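Propionate kinase (Francisella tularensis subsp. tularensis, PDB 3KHY) probably transfers phosphate from ATP to acetate or propionate, with magnesium as cofactor, to give the acyl phosphate, and probably catalyses the reverse reaction too. Local coordinates at residues Q147-Y152 and I168-A173; N195-H200 and S306-F311; C205-V210 and D217-L222; D226-G231 and H298-F303; D315-T320 and N333-L338. All blocks are in the same frame, centred on the assembly; numbering follows the deposited sequence.

In the fold
Contacts 2, 3 and 5 share one five-stranded sheet, ordered 214-218, 205-211, 196-201, 316-320 and 365-367. Contact 3 is the hairpin at one edge, and strands 196-201 and 316-320 of contacts 2 and 5 lie side by side, the contact centres about 10 Å apart. Helix 287-307 serves contacts 2 and 4, and contact 4 touches helix 328-337 of contact 5. Contact 1 comes first in the chain, contacts 3 and 4 lie between the two halves of contact 2, and contact 5 comes last. The centre of contact 1 is about 9 Å from that of contact 3, which it meets through K170 and Y171. All but contact 5 touch the second subunit, so predicted ATP-binding core and dimer interface adjoin.

Contact 1: residues Q147-Y152 and I168-A173; sequences QTMPSY and IRKYGA
R169 and K170 share one water with Q147. Water 2 donates to K170 O at 2.6 Å, accepts from R169 NE at 3.0 Å, and takes a weaker third bond from Q147 NE2. The rest of the R169 guanidinium is hydrated in its own plane. NH1 donates to water 4, which is hydrogen-bonded in turn to S151 OG, while NH2 has a weak bond to water 3, a donor to M149 O. S151 OG and R169 NH2 themselves stay 3.9 Å apart, so the loop 168-173 holds the start of the helix through water. At the other end, Q147 NE2 and Y171 O both bond water 1. The Q147 amide runs alongside the Y171 ring, the two planes 25° apart, and NE2 comes up at the ring edge, 3.7 Å from CD1. R169 CG lies over one face of that same ring.

M149, a selenomethionine, supplies the apolar part. Its chain bends at the last torsion (chi3 -74°), which puts CE 3.3 Å from K170 O, and it crosses the K170 side chain at about a right angle, SE lying 3.8 Å from K170 CD. K170 carries its charge onward to T218 O. Y171 OH bonds N167 O, and its ring meets H88 edge-to-face. The side chain of Y171 is about 9 Å from that of D142, the predicted proton donor/acceptor. The contact thus joins the segment that leads through P150, at the N-cap position, into helix 151-154 to the loop before helix 175-188, with M149 leaning on strand 214-218.

Contact 2: residues N195-H200 and S306-F311; sequences NVIVAH and SYMIYF
The ring of F311 lies against the start of strand 196-201, meeting N195, V196 and I197 obliquely, neither flat on nor edge on. One face carries Y310 CB, displaced toward the rim. Round the ring, CE1 is 3.6 Å from N195 C, CZ is 3.5 Å from V196 O, and CE2 is 3.5 Å from I197 CG1. The Y307 ring behaves differently: I197 CG2 comes in near its plane, at the edge, while Y307 CD1 sits at the edge of the Y310 ring, one face of which is covered by I309 CG1.

I197 is the side chain that ties these together. With CG1 anti to its carbonyl carbon (chi1 -65°), the branch swings over to F311, and CD1 goes on to touch Y307 CB and the SE of M308, each at 3.9 Å. In the actin-like ATPase fold of the acetokinase family, the C-terminal part of helix 287-307 and the residues that follow it, up to F311, here pack on strand 196-201 in the middle of the five-stranded sheet. That strand runs on to H200 of the predicted ATP site. N195 offers CB to F311, 3.9 Å from CD1, while its OD1 accepts from D212 N. On the side toward the second subunit, I309 O accepts a hydrogen bond from N340 ND2 of that subunit.

Contact 3: residues C205-V210 and D217-L222; sequences CSITAV and DTSMGL
S219 crosses to I207. Its CB packs against I207 CG2 at 3.6 Å. From there OG sits between the backbone N and the carbonyl carbon (chi1 68°), which turns it toward the opposing strand, where it accepts the I207 N-H at 2.9 Å and 158° and lies against S206 CA at 3.3 Å. OG also donates to water 5 at 2.6 Å, and that water donates to C205 O. A serine hydroxyl and one water therefore carry on the pairing where strand 214-218 has stopped; S219 N to I207 O is only a weak bond.

Toward the hairpin turn the strands pair antiparallel. A209 N donates to D217 O at 2.9 Å. T208 and T218 form the adjoining non-hydrogen-bonded pair, their side chains lying alongside and their OG1 atoms bonded to each other at 2.8 Å. M220, a selenomethionine, runs extended past S206, SE 3.8 Å from S206 CB, while S206 OG is held by H174 and H178; H174 is a predicted transition-state stabiliser. This beta hairpin edges the five-stranded sheet, with strand 196-201 on the far side of 205-211. Helix 287-307 packs on I207 and S219, while T208 touches H178 of helix 175-188.

Contact 4: residues D226-G231 and H298-F303; sequences DGLVMG and HRVAKF
V229 and R299 cross at about a right angle, with V229 CG2 set squarely over the centre of the guanidinium, 3.5 Å from CZ. The methyl closes down on one face of the flat group. From the edge, NH1 donates to G227 O at 3.0 Å, the donor lying in the carbonyl plane although the oxygen stands 22° out of the guanidinium plane; the same NH1 also reaches S234 O. The arginine chain leaves extended, CG anti to its backbone N (chi1 -173°), which carries CD to 3.8 Å from L228 CA, and the bend at chi3 (-51°) turns the guanidinium toward G227 O. Two carbonyls on one nitrogen, and a methyl over the face, should fix the rotation of the group.

L228 is the apolar counterpart. It crosses F303 and V300 at a slant: CD2 sits 3.6 Å from F303 CD2, neither on the ring face nor at its edge, and 4.1 Å from V300 CG2. G227 CA approaches F303 CZ in a similarly oblique way. Helix 287-307 also faces the second subunit: K302 NZ of this helix forms a salt bridge with D217 of the second subunit. On the inner side L228 touches C205 and I207. With R299 bonding the carbonyls of G227 and S234 and L228 packed beside it, loop 226-231 is joined to helix 287-307 next to L201, a residue of the predicted ATP site of this acetokinase-family enzyme.

Contact 5: residues D315-T320 and N333-L338; sequences DALVFT and NIISKL
L317 and I335 slide past each other in opposite directions, L317 CD2 against I335 CD1 at 3.8 Å. The same L317 methyl meets L338 CD1 tip to tip at 4.1 Å. Two residues on, F319 fits between the isoleucines: its CE1 is 3.9 Å from I334 CD1, and I335 CD1 comes up at the ring edge, 4.0 Å from CZ. I335 is kinked at chi2 (-56°), which lets its CD1 touch both L317 and F319.

Strand 316-320 and helix 333-337 run nearly antiparallel, their axes 156° apart and 12.0 Å at closest approach, a gap bridged by these long side chains. The strand leads into the turn and helix 321-326, whose residues G322 to N326 are predicted to bind ATP; the side chain of F319 comes to about 4 Å from G324 (nearest atoms). Further out, K337 NZ donates to N333 OD1 at 2.9 Å across one helical turn, and both residues are also paired with E294 of helix 287-307, which pins the helix from its polar side. L317 in turn rests on I197 of strand 196-201 and I334 on L201. Every touch between strand and helix is made by hydrocarbon, so between these two segments the contact is purely apolar and should rest on buried hydrocarbon surface.

Contact 1: residues Q147-Y152 and I168-A173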
# COMPACT_ATOMS: atom_id res chain seq x y z
N GLN A 147 -18.92 1.39 0.17
CA GLN A 147 -19.45 0.09 0.58
C GLN A 147 -19.82 -0.80 -0.61
O GLN A 147 -20.16 -1.96 -0.43
CB GLN A 147 -20.61 0.25 1.57
CG GLN A 147 -20.14 0.60 2.97
CD GLN A 147 -19.30 -0.51 3.57
OE1 GLN A 147 -19.79 -1.62 3.79
NE2 GLN A 147 -18.03 -0.23 3.82
N THR A 148 -19.73 -0.28 -1.82
CA THR A 148 -19.82 -1.14 -3.00
C THR A 148 -18.52 -1.85 -3.38
O THR A 148 -18.49 -2.66 -4.30
CB THR A 148 -20.32 -0.35 -4.23
OG1 THR A 148 -19.57 0.87 -4.33
CG2 THR A 148 -21.80 -0.02 -4.09
N MSE A 149 -17.41 -1.55 -2.70
CA MSE A 149 -16.18 -2.28 -3.00
C MSE A 149 -16.37 -3.77 -2.71
O MSE A 149 -16.82 -4.13 -1.63
CB MSE A 149 -15.00 -1.79 -2.15
CG MSE A 149 -14.47 -0.43 -2.43
SE MSE A 149 -12.78 -0.31 -1.43
CE MSE A 149 -13.54 -0.14 0.36
N PRO A 150 -16.02 -4.64 -3.67
CA PRO A 150 -16.20 -6.07 -3.37
C PRO A 150 -15.17 -6.56 -2.36
O PRO A 150 -14.13 -5.92 -2.18
CB PRO A 150 -15.97 -6.75 -4.72
CG PRO A 150 -15.21 -5.76 -5.53
CD PRO A 150 -15.67 -4.41 -5.08
N SER A 151 -15.45 -7.68 -1.72
CA SER A 151 -14.61 -8.21 -0.65
C SER A 151 -13.18 -8.55 -1.06
O SER A 151 -12.25 -8.33 -0.29
CB SER A 151 -15.27 -9.45 -0.03
OG SER A 151 -16.47 -9.08 0.63
N TYR A 152 -12.99 -9.08 -2.27
CA TYR A 152 -11.63 -9.40 -2.71
C TYR A 152 -10.79 -8.14 -2.89
O TYR A 152 -9.57 -8.21 -3.04
CB TYR A 152 -11.62 -10.26 -3.98
CG TYR A 152 -11.97 -9.54 -5.27
CD1 TYR A 152 -10.97 -9.03 -6.10
CD2 TYR A 152 -13.29 -9.38 -5.66
CE1 TYR A 152 -11.29 -8.37 -7.28
CE2 TYR A 152 -13.62 -8.73 -6.84
CZ TYR A 152 -12.62 -8.22 -7.64
OH TYR A 152 -12.96 -7.57 -8.81
N ILE A 168 -11.85 -5.47 10.67
CA ILE A 168 -10.68 -4.83 10.10
C ILE A 168 -10.64 -5.11 8.60
O ILE A 168 -10.50 -6.26 8.17
CB ILE A 168 -9.38 -5.32 10.76
CG1 ILE A 168 -9.41 -5.03 12.26
CG2 ILE A 168 -8.16 -4.67 10.10
CD1 ILE A 168 -8.28 -5.68 13.04
N ARG A 169 -10.79 -4.04 7.83
CA ARG A 169 -10.80 -4.09 6.35
C ARG A 169 -10.65 -2.66 5.85
O ARG A 169 -10.67 -1.72 6.64
CB ARG A 169 -12.13 -4.66 5.83
CG ARG A 169 -13.32 -3.77 6.22
CD ARG A 169 -14.69 -4.42 6.09
NE ARG A 169 -15.11 -4.67 4.71
CZ ARG A 169 -15.33 -5.88 4.19
NH1 ARG A 169 -15.15 -6.95 4.96
NH2 ARG A 169 -15.72 -6.02 2.92
N LYS A 170 -10.50 -2.50 4.55
CA LYS A 170 -10.50 -1.18 3.96
C LYS A 170 -11.92 -0.62 3.93
O LYS A 170 -12.84 -1.28 3.43
CB LYS A 170 -9.95 -1.25 2.53
CG LYS A 170 -10.05 0.08 1.77
CD LYS A 170 -9.45 -0.05 0.38
CE LYS A 170 -7.93 0.11 0.48
NZ LYS A 170 -7.30 0.25 -0.83
N TYR A 171 -12.10 0.59 4.47
CA TYR A 171 -13.37 1.33 4.34
C TYR A 171 -13.24 2.55 3.44
O TYR A 171 -14.21 2.97 2.81
CB TYR A 171 -13.87 1.80 5.71
CG TYR A 171 -14.24 0.66 6.62
CD1 TYR A 171 -15.48 0.04 6.51
CD2 TYR A 171 -13.35 0.18 7.56
CE1 TYR A 171 -15.82 -1.03 7.33
CE2 TYR A 171 -13.69 -0.89 8.38
CZ TYR A 171 -14.92 -1.49 8.26
OH TYR A 171 -15.26 -2.56 9.08
N GLY A 172 -12.05 3.15 3.39
CA GLY A 172 -11.87 4.38 2.65
C GLY A 172 -12.53 5.56 3.35
O GLY A 172 -13.09 5.39 4.45
N ALA A 173 -12.44 6.74 2.75
CA ALA A 173 -13.15 7.92 3.25
C ALA A 173 -13.27 8.96 2.14
O ALA A 173 -13.11 8.61 0.96
CB ALA A 173 -12.47 8.50 4.52
O HOH W 1 -16.66 1.83 3.39
O HOH W 2 -15.32 -2.04 3.26
O HOH W 3 -16.88 -3.41 1.01
O HOH W 4 -16.00 -8.96 3.23

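Contact 2: residues N195-H200 and S306-F311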
# COMPACT_ATOMS: atom_id res chain seq x y z
N ASN A 195 -17.64 6.75 -15.49
CA ASN A 195 -16.55 5.80 -15.33
C ASN A 195 -15.29 6.63 -15.18
O ASN A 195 -14.64 6.99 -16.16
CB ASN A 195 -16.44 4.88 -16.53
CG ASN A 195 -17.66 3.98 -16.68
OD1 ASN A 195 -17.98 3.20 -15.79
ND2 ASN A 195 -18.35 4.11 -17.80
N VAL A 196 -14.98 6.97 -13.94
CA VAL A 196 -13.96 7.98 -13.69
C VAL A 196 -13.06 7.59 -12.54
O VAL A 196 -13.42 6.78 -11.68
CB VAL A 196 -14.57 9.37 -13.41
CG1 VAL A 196 -15.23 9.95 -14.66
CG2 VAL A 196 -15.56 9.32 -12.23
N ILE A 197 -11.86 8.15 -12.56
CA ILE A 197 -10.97 8.09 -11.42
C ILE A 197 -10.98 9.48 -10.82
O ILE A 197 -10.73 10.45 -11.53
CB ILE A 197 -9.55 7.72 -11.85
CG1 ILE A 197 -9.55 6.29 -12.42
CG2 ILE A 197 -8.56 7.86 -10.68
CD1 ILE A 197 -8.27 5.93 -13.19
N VAL A 198 -11.31 9.58 -9.54
CA VAL A 198 -11.41 10.87 -8.87
C VAL A 198 -10.28 11.01 -7.86
O VAL A 198 -10.14 10.20 -6.94
CB VAL A 198 -12.78 11.03 -8.16
CG1 VAL A 198 -12.85 12.39 -7.42
CG2 VAL A 198 -13.95 10.90 -9.16
N ALA A 199 -9.46 12.04 -8.05
CA ALA A 199 -8.39 12.36 -7.12
C ALA A 199 -8.81 13.57 -6.29
O ALA A 199 -8.83 14.69 -6.78
CB ALA A 199 -7.11 12.65 -7.86
N HIS A 200 -9.20 13.33 -5.05
CA HIS A 200 -9.56 14.39 -4.12
C HIS A 200 -8.29 14.77 -3.38
O HIS A 200 -7.84 14.03 -2.51
CB HIS A 200 -10.60 13.88 -3.12
CG HIS A 200 -11.00 14.90 -2.10
ND1 HIS A 200 -12.26 15.44 -2.04
CD2 HIS A 200 -10.29 15.49 -1.10
CE1 HIS A 200 -12.33 16.31 -1.05
NE2 HIS A 200 -11.14 16.36 -0.46
N SER A 306 -2.68 2.28 -11.36
CA SER A 306 -3.15 1.00 -10.82
C SER A 306 -4.65 0.84 -11.04
O SER A 306 -5.14 -0.27 -11.22
CB SER A 306 -2.82 0.85 -9.33
OG SER A 306 -3.84 1.40 -8.51
N TYR A 307 -5.37 1.95 -11.01
CA TYR A 307 -6.83 1.92 -11.23
C TYR A 307 -7.25 1.76 -12.69
O TYR A 307 -8.43 1.51 -12.98
CB TYR A 307 -7.49 3.16 -10.62
CG TYR A 307 -7.49 3.18 -9.10
CD1 TYR A 307 -6.93 2.13 -8.36
CD2 TYR A 307 -8.02 4.26 -8.40
CE1 TYR A 307 -6.93 2.16 -6.94
CE2 TYR A 307 -8.02 4.30 -7.01
CZ TYR A 307 -7.48 3.26 -6.29
OH TYR A 307 -7.50 3.34 -4.91
N MSE A 308 -6.32 1.92 -13.62
CA MSE A 308 -6.65 1.71 -15.03
C MSE A 308 -7.20 0.29 -15.28
O MSE A 308 -7.95 0.08 -16.23
CB MSE A 308 -5.43 1.98 -15.92
CG MSE A 308 -4.92 3.41 -15.85
SE MSE A 308 -6.31 4.71 -16.39
CE MSE A 308 -6.17 4.47 -18.33
N ILE A 309 -6.85 -0.67 -14.43
CA ILE A 309 -7.36 -2.04 -14.61
C ILE A 309 -8.88 -2.14 -14.64
O ILE A 309 -9.42 -3.07 -15.24
CB ILE A 309 -6.89 -3.03 -13.52
CG1 ILE A 309 -7.39 -2.59 -12.15
CG2 ILE A 309 -5.39 -3.21 -13.55
CD1 ILE A 309 -7.23 -3.68 -11.08
N TYR A 310 -9.56 -1.20 -13.99
CA TYR A 310 -11.03 -1.29 -13.86
C TYR A 310 -11.81 -0.80 -15.07
O TYR A 310 -13.05 -0.89 -15.08
CB TYR A 310 -11.53 -0.54 -12.63
CG TYR A 310 -10.92 -1.03 -11.34
CD1 TYR A 310 -11.18 -2.32 -10.87
CD2 TYR A 310 -10.08 -0.21 -10.59
CE1 TYR A 310 -10.61 -2.78 -9.69
CE2 TYR A 310 -9.50 -0.66 -9.41
CZ TYR A 310 -9.78 -1.95 -8.96
OH TYR A 310 -9.22 -2.41 -7.79
N PHE A 311 -11.13 -0.28 -16.08
CA PHE A 311 -11.84 0.43 -17.13
C PHE A 311 -11.59 -0.10 -18.53
O PHE A 311 -10.46 -0.12 -19.00
CB PHE A 311 -11.47 1.93 -17.09
CG PHE A 311 -11.80 2.59 -15.78
CD1 PHE A 311 -13.08 3.08 -15.53
CD2 PHE A 311 -10.83 2.73 -14.80
CE1 PHE A 311 -13.39 3.68 -14.32
CE2 PHE A 311 -11.13 3.35 -13.58
CZ PHE A 311 -12.42 3.82 -13.35

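Contact 3: residues C205-V210 and D217-L222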
# COMPACT_ATOMS: atom_id res chain seq x y z
N CYS A 205 -5.96 13.51 1.38
CA CYS A 205 -5.94 13.17 -0.05
C CYS A 205 -6.34 11.71 -0.23
O CYS A 205 -5.82 10.84 0.46
CB CYS A 205 -4.53 13.37 -0.65
SG CYS A 205 -3.94 15.08 -0.63
N SER A 206 -7.26 11.46 -1.15
CA SER A 206 -7.61 10.09 -1.49
C SER A 206 -8.03 10.00 -2.95
O SER A 206 -8.41 11.00 -3.57
CB SER A 206 -8.74 9.58 -0.60
OG SER A 206 -9.96 10.17 -1.01
N ILE A 207 -7.94 8.80 -3.51
CA ILE A 207 -8.28 8.61 -4.91
C ILE A 207 -9.20 7.39 -5.05
O ILE A 207 -9.06 6.40 -4.32
CB ILE A 207 -7.00 8.49 -5.76
CG1 ILE A 207 -7.34 8.31 -7.24
CG2 ILE A 207 -6.10 7.33 -5.26
CD1 ILE A 207 -6.11 8.47 -8.11
N THR A 208 -10.18 7.48 -5.93
CA THR A 208 -11.20 6.45 -6.01
C THR A 208 -11.46 6.05 -7.44
O THR A 208 -11.49 6.90 -8.33
CB THR A 208 -12.51 6.95 -5.38
OG1 THR A 208 -12.29 7.20 -3.98
CG2 THR A 208 -13.63 5.93 -5.56
N ALA A 209 -11.62 4.74 -7.66
CA ALA A 209 -12.04 4.24 -8.96
C ALA A 209 -13.55 4.05 -8.95
O ALA A 209 -14.08 3.24 -8.19
CB ALA A 209 -11.34 2.89 -9.27
N VAL A 210 -14.23 4.80 -9.81
CA VAL A 210 -15.69 4.78 -9.90
C VAL A 210 -16.13 4.16 -11.22
O VAL A 210 -15.81 4.66 -12.30
CB VAL A 210 -16.26 6.20 -9.77
CG1 VAL A 210 -17.78 6.20 -9.99
CG2 VAL A 210 -15.91 6.78 -8.39
N ASP A 217 -12.83 0.75 -5.80
CA ASP A 217 -11.56 0.70 -5.07
C ASP A 217 -11.24 2.13 -4.63
O ASP A 217 -11.68 3.08 -5.26
CB ASP A 217 -10.46 0.14 -5.99
CG ASP A 217 -9.25 -0.42 -5.22
OD1 ASP A 217 -9.12 -0.24 -3.99
OD2 ASP A 217 -8.38 -1.02 -5.90
N THR A 218 -10.50 2.27 -3.55
CA THR A 218 -10.15 3.59 -3.05
C THR A 218 -8.91 3.48 -2.19
O THR A 218 -8.57 2.39 -1.70
CB THR A 218 -11.32 4.20 -2.26
OG1 THR A 218 -11.06 5.57 -2.01
CG2 THR A 218 -11.53 3.45 -0.94
N SER A 219 -8.24 4.61 -1.98
CA SER A 219 -6.88 4.60 -1.43
C SER A 219 -6.76 4.64 0.10
O SER A 219 -5.79 4.12 0.65
CB SER A 219 -6.04 5.71 -2.08
OG SER A 219 -6.50 6.99 -1.68
N MSE A 220 -7.73 5.25 0.79
CA MSE A 220 -7.69 5.23 2.26
C MSE A 220 -8.06 3.84 2.78
O MSE A 220 -8.52 3.01 2.02
CB MSE A 220 -8.59 6.31 2.86
CG MSE A 220 -7.95 7.70 2.77
SE MSE A 220 -9.23 9.12 3.10
CE MSE A 220 -7.97 10.60 3.36
N GLY A 221 -7.83 3.56 4.06
CA GLY A 221 -7.94 2.17 4.51
C GLY A 221 -8.99 1.99 5.57
O GLY A 221 -10.15 2.38 5.40
N LEU A 222 -8.58 1.38 6.68
CA LEU A 222 -9.41 1.31 7.88
C LEU A 222 -9.79 2.71 8.31
O LEU A 222 -10.95 2.99 8.64
CB LEU A 222 -8.64 0.61 9.00
CG LEU A 222 -9.33 0.35 10.35
CD1 LEU A 222 -10.36 -0.75 10.20
CD2 LEU A 222 -8.27 -0.06 11.37
O HOH W 5 -5.44 8.13 0.45

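Contact 4: residues D226-G231 and H298-F303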
# COMPACT_ATOMS: atom_id res chain seq x y z
N ASP A 226 -4.33 6.06 5.50
CA ASP A 226 -3.65 5.27 4.46
C ASP A 226 -3.74 5.88 3.06
O ASP A 226 -4.61 6.71 2.77
CB ASP A 226 -4.25 3.86 4.40
CG ASP A 226 -3.26 2.82 3.86
OD1 ASP A 226 -2.06 3.14 3.66
OD2 ASP A 226 -3.70 1.68 3.64
N GLY A 227 -2.84 5.43 2.18
CA GLY A 227 -2.92 5.76 0.77
C GLY A 227 -1.97 6.85 0.30
O GLY A 227 -0.74 6.72 0.38
N LEU A 228 -2.56 7.92 -0.22
CA LEU A 228 -1.81 9.05 -0.79
C LEU A 228 -1.02 9.84 0.25
O LEU A 228 -1.37 9.84 1.44
CB LEU A 228 -2.78 10.00 -1.53
CG LEU A 228 -3.52 9.43 -2.73
CD1 LEU A 228 -4.38 10.52 -3.43
CD2 LEU A 228 -2.53 8.79 -3.72
N VAL A 229 0.05 10.51 -0.21
CA VAL A 229 0.75 11.49 0.62
C VAL A 229 -0.20 12.65 0.94
O VAL A 229 -0.96 13.09 0.08
CB VAL A 229 2.02 12.04 -0.09
CG1 VAL A 229 2.70 13.14 0.74
CG2 VAL A 229 2.99 10.90 -0.39
N MSE A 230 -0.19 13.13 2.18
CA MSE A 230 -1.06 14.23 2.58
C MSE A 230 -0.29 15.34 3.31
O MSE A 230 0.93 15.29 3.40
CB MSE A 230 -2.23 13.71 3.43
CG MSE A 230 -2.73 12.34 2.98
SE MSE A 230 -4.37 11.74 3.90
CE MSE A 230 -4.30 9.85 3.38
N GLY A 231 -0.99 16.34 3.83
CA GLY A 231 -0.33 17.45 4.51
C GLY A 231 0.53 17.00 5.68
O GLY A 231 1.70 17.37 5.78
N HIS A 298 4.10 11.55 -7.64
CA HIS A 298 4.35 10.19 -8.14
C HIS A 298 3.40 9.18 -7.51
O HIS A 298 2.92 8.26 -8.17
CB HIS A 298 5.78 9.79 -7.86
CG HIS A 298 6.13 8.44 -8.40
ND1 HIS A 298 6.28 8.20 -9.75
CD2 HIS A 298 6.34 7.25 -7.78
CE1 HIS A 298 6.57 6.92 -9.93
NE2 HIS A 298 6.62 6.33 -8.75
N ARG A 299 3.12 9.35 -6.22
CA ARG A 299 2.20 8.42 -5.58
C ARG A 299 0.79 8.54 -6.18
O ARG A 299 0.15 7.52 -6.46
CB ARG A 299 2.16 8.58 -4.06
CG ARG A 299 1.30 7.47 -3.43
CD ARG A 299 1.41 7.37 -1.93
NE ARG A 299 2.79 7.30 -1.43
CZ ARG A 299 3.08 7.44 -0.15
NH1 ARG A 299 2.08 7.64 0.72
NH2 ARG A 299 4.34 7.39 0.28
N VAL A 300 0.33 9.77 -6.43
CA VAL A 300 -0.97 9.92 -7.09
C VAL A 300 -0.95 9.24 -8.46
O VAL A 300 -1.88 8.52 -8.82
CB VAL A 300 -1.38 11.41 -7.29
CG1 VAL A 300 -2.70 11.50 -8.11
CG2 VAL A 300 -1.50 12.13 -5.95
N ALA A 301 0.11 9.48 -9.23
CA ALA A 301 0.23 8.86 -10.55
C ALA A 301 0.23 7.34 -10.47
O ALA A 301 -0.39 6.68 -11.30
CB ALA A 301 1.47 9.37 -11.28
N LYS A 302 0.93 6.76 -9.48
CA LYS A 302 0.92 5.31 -9.30
C LYS A 302 -0.47 4.72 -9.03
O LYS A 302 -0.81 3.65 -9.55
CB LYS A 302 1.92 4.87 -8.21
CG LYS A 302 3.34 4.75 -8.75
CD LYS A 302 4.33 4.36 -7.68
CE LYS A 302 4.11 2.93 -7.21
NZ LYS A 302 5.13 2.61 -6.17
N PHE A 303 -1.27 5.41 -8.22
CA PHE A 303 -2.63 4.98 -7.94
C PHE A 303 -3.51 5.10 -9.19
O PHE A 303 -4.29 4.21 -9.50
CB PHE A 303 -3.26 5.76 -6.77
CG PHE A 303 -3.03 5.12 -5.42
CD1 PHE A 303 -3.95 4.22 -4.89
CD2 PHE A 303 -1.87 5.39 -4.70
CE1 PHE A 303 -3.73 3.62 -3.66
CE2 PHE A 303 -1.65 4.81 -3.46
CZ PHE A 303 -2.59 3.92 -2.94

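Contact 5: residues D315-T320 and N333-L338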
# COMPACT_ATOMS: atom_id res chain seq x y z
N ASP A 315 -13.62 7.36 -18.75
CA ASP A 315 -14.26 8.60 -19.19
C ASP A 315 -13.38 9.81 -18.89
O ASP A 315 -13.19 10.68 -19.74
CB ASP A 315 -15.62 8.81 -18.51
CG ASP A 315 -16.68 7.83 -18.98
OD1 ASP A 315 -16.56 7.31 -20.12
OD2 ASP A 315 -17.62 7.58 -18.21
N ALA A 316 -12.87 9.87 -17.66
CA ALA A 316 -11.99 10.96 -17.25
C ALA A 316 -11.22 10.64 -15.98
O ALA A 316 -11.66 9.84 -15.15
CB ALA A 316 -12.79 12.23 -17.03
N LEU A 317 -10.06 11.28 -15.85
CA LEU A 317 -9.41 11.43 -14.55
C LEU A 317 -9.88 12.78 -14.03
O LEU A 317 -9.83 13.77 -14.76
CB LEU A 317 -7.89 11.44 -14.73
CG LEU A 317 -7.07 11.86 -13.50
CD1 LEU A 317 -7.33 10.92 -12.31
CD2 LEU A 317 -5.59 11.89 -13.86
N VAL A 318 -10.37 12.82 -12.78
CA VAL A 318 -10.94 14.07 -12.24
C VAL A 318 -10.19 14.55 -10.99
O VAL A 318 -10.05 13.78 -10.04
CB VAL A 318 -12.42 13.90 -11.86
CG1 VAL A 318 -13.02 15.23 -11.40
CG2 VAL A 318 -13.22 13.32 -13.04
N PHE A 319 -9.69 15.79 -11.01
CA PHE A 319 -9.06 16.40 -9.85
C PHE A 319 -10.09 17.21 -9.08
O PHE A 319 -10.90 17.92 -9.68
CB PHE A 319 -7.93 17.37 -10.27
CG PHE A 319 -6.72 16.70 -10.85
CD1 PHE A 319 -5.78 16.08 -10.02
CD2 PHE A 319 -6.48 16.72 -12.23
CE1 PHE A 319 -4.65 15.48 -10.54
CE2 PHE A 319 -5.34 16.11 -12.76
CZ PHE A 319 -4.42 15.49 -11.92
N THR A 320 -10.05 17.13 -7.76
CA THR A 320 -10.95 17.91 -6.93
C THR A 320 -10.28 18.15 -5.57
O THR A 320 -9.15 17.70 -5.36
CB THR A 320 -12.32 17.21 -6.77
OG1 THR A 320 -13.26 18.14 -6.21
CG2 THR A 320 -12.21 15.96 -5.88
N ASN A 333 2.30 18.36 -12.76
CA ASN A 333 3.34 17.43 -12.36
C ASN A 333 2.79 16.01 -12.39
O ASN A 333 3.41 15.10 -12.94
CB ASN A 333 3.85 17.79 -10.96
CG ASN A 333 5.07 16.98 -10.56
OD1 ASN A 333 5.07 15.75 -10.66
ND2 ASN A 333 6.10 17.66 -10.09
N ILE A 334 1.60 15.82 -11.82
CA ILE A 334 0.98 14.49 -11.83
C ILE A 334 0.76 13.97 -13.26
O ILE A 334 1.06 12.82 -13.56
CB ILE A 334 -0.33 14.50 -11.04
CG1 ILE A 334 -0.01 14.71 -9.55
CG2 ILE A 334 -1.09 13.21 -11.24
CD1 ILE A 334 -1.23 15.04 -8.70
N ILE A 335 0.23 14.80 -14.14
CA ILE A 335 -0.05 14.36 -15.51
C ILE A 335 1.26 14.08 -16.26
O ILE A 335 1.36 13.14 -17.07
CB ILE A 335 -0.92 15.40 -16.25
CG1 ILE A 335 -2.29 15.50 -15.56
CG2 ILE A 335 -1.06 15.06 -17.73
CD1 ILE A 335 -3.03 14.18 -15.45
N SER A 336 2.27 14.89 -15.98
CA SER A 336 3.60 14.65 -16.52
C SER A 336 4.05 13.21 -16.23
O SER A 336 4.60 12.53 -17.10
CB SER A 336 4.60 15.63 -15.89
OG SER A 336 5.88 15.46 -16.46
N LYS A 337 3.79 12.74 -15.02
CA LYS A 337 4.23 11.40 -14.64
C LYS A 337 3.37 10.30 -15.26
O LYS A 337 3.72 9.13 -15.20
CB LYS A 337 4.29 11.29 -13.11
CG LYS A 337 5.46 12.09 -12.53
CD LYS A 337 5.48 12.13 -11.01
CE LYS A 337 6.84 12.64 -10.50
NZ LYS A 337 7.26 13.95 -11.11
N LEU A 338 2.24 10.69 -15.85
CA LEU A 338 1.32 9.75 -16.47
C LEU A 338 1.46 9.75 -18.00
O LEU A 338 0.62 9.21 -18.71
CB LEU A 338 -0.12 10.08 -16.08
CG LEU A 338 -0.47 9.71 -14.63
CD1 LEU A 338 -1.73 10.44 -14.16
CD2 LEU A 338 -0.61 8.20 -14.44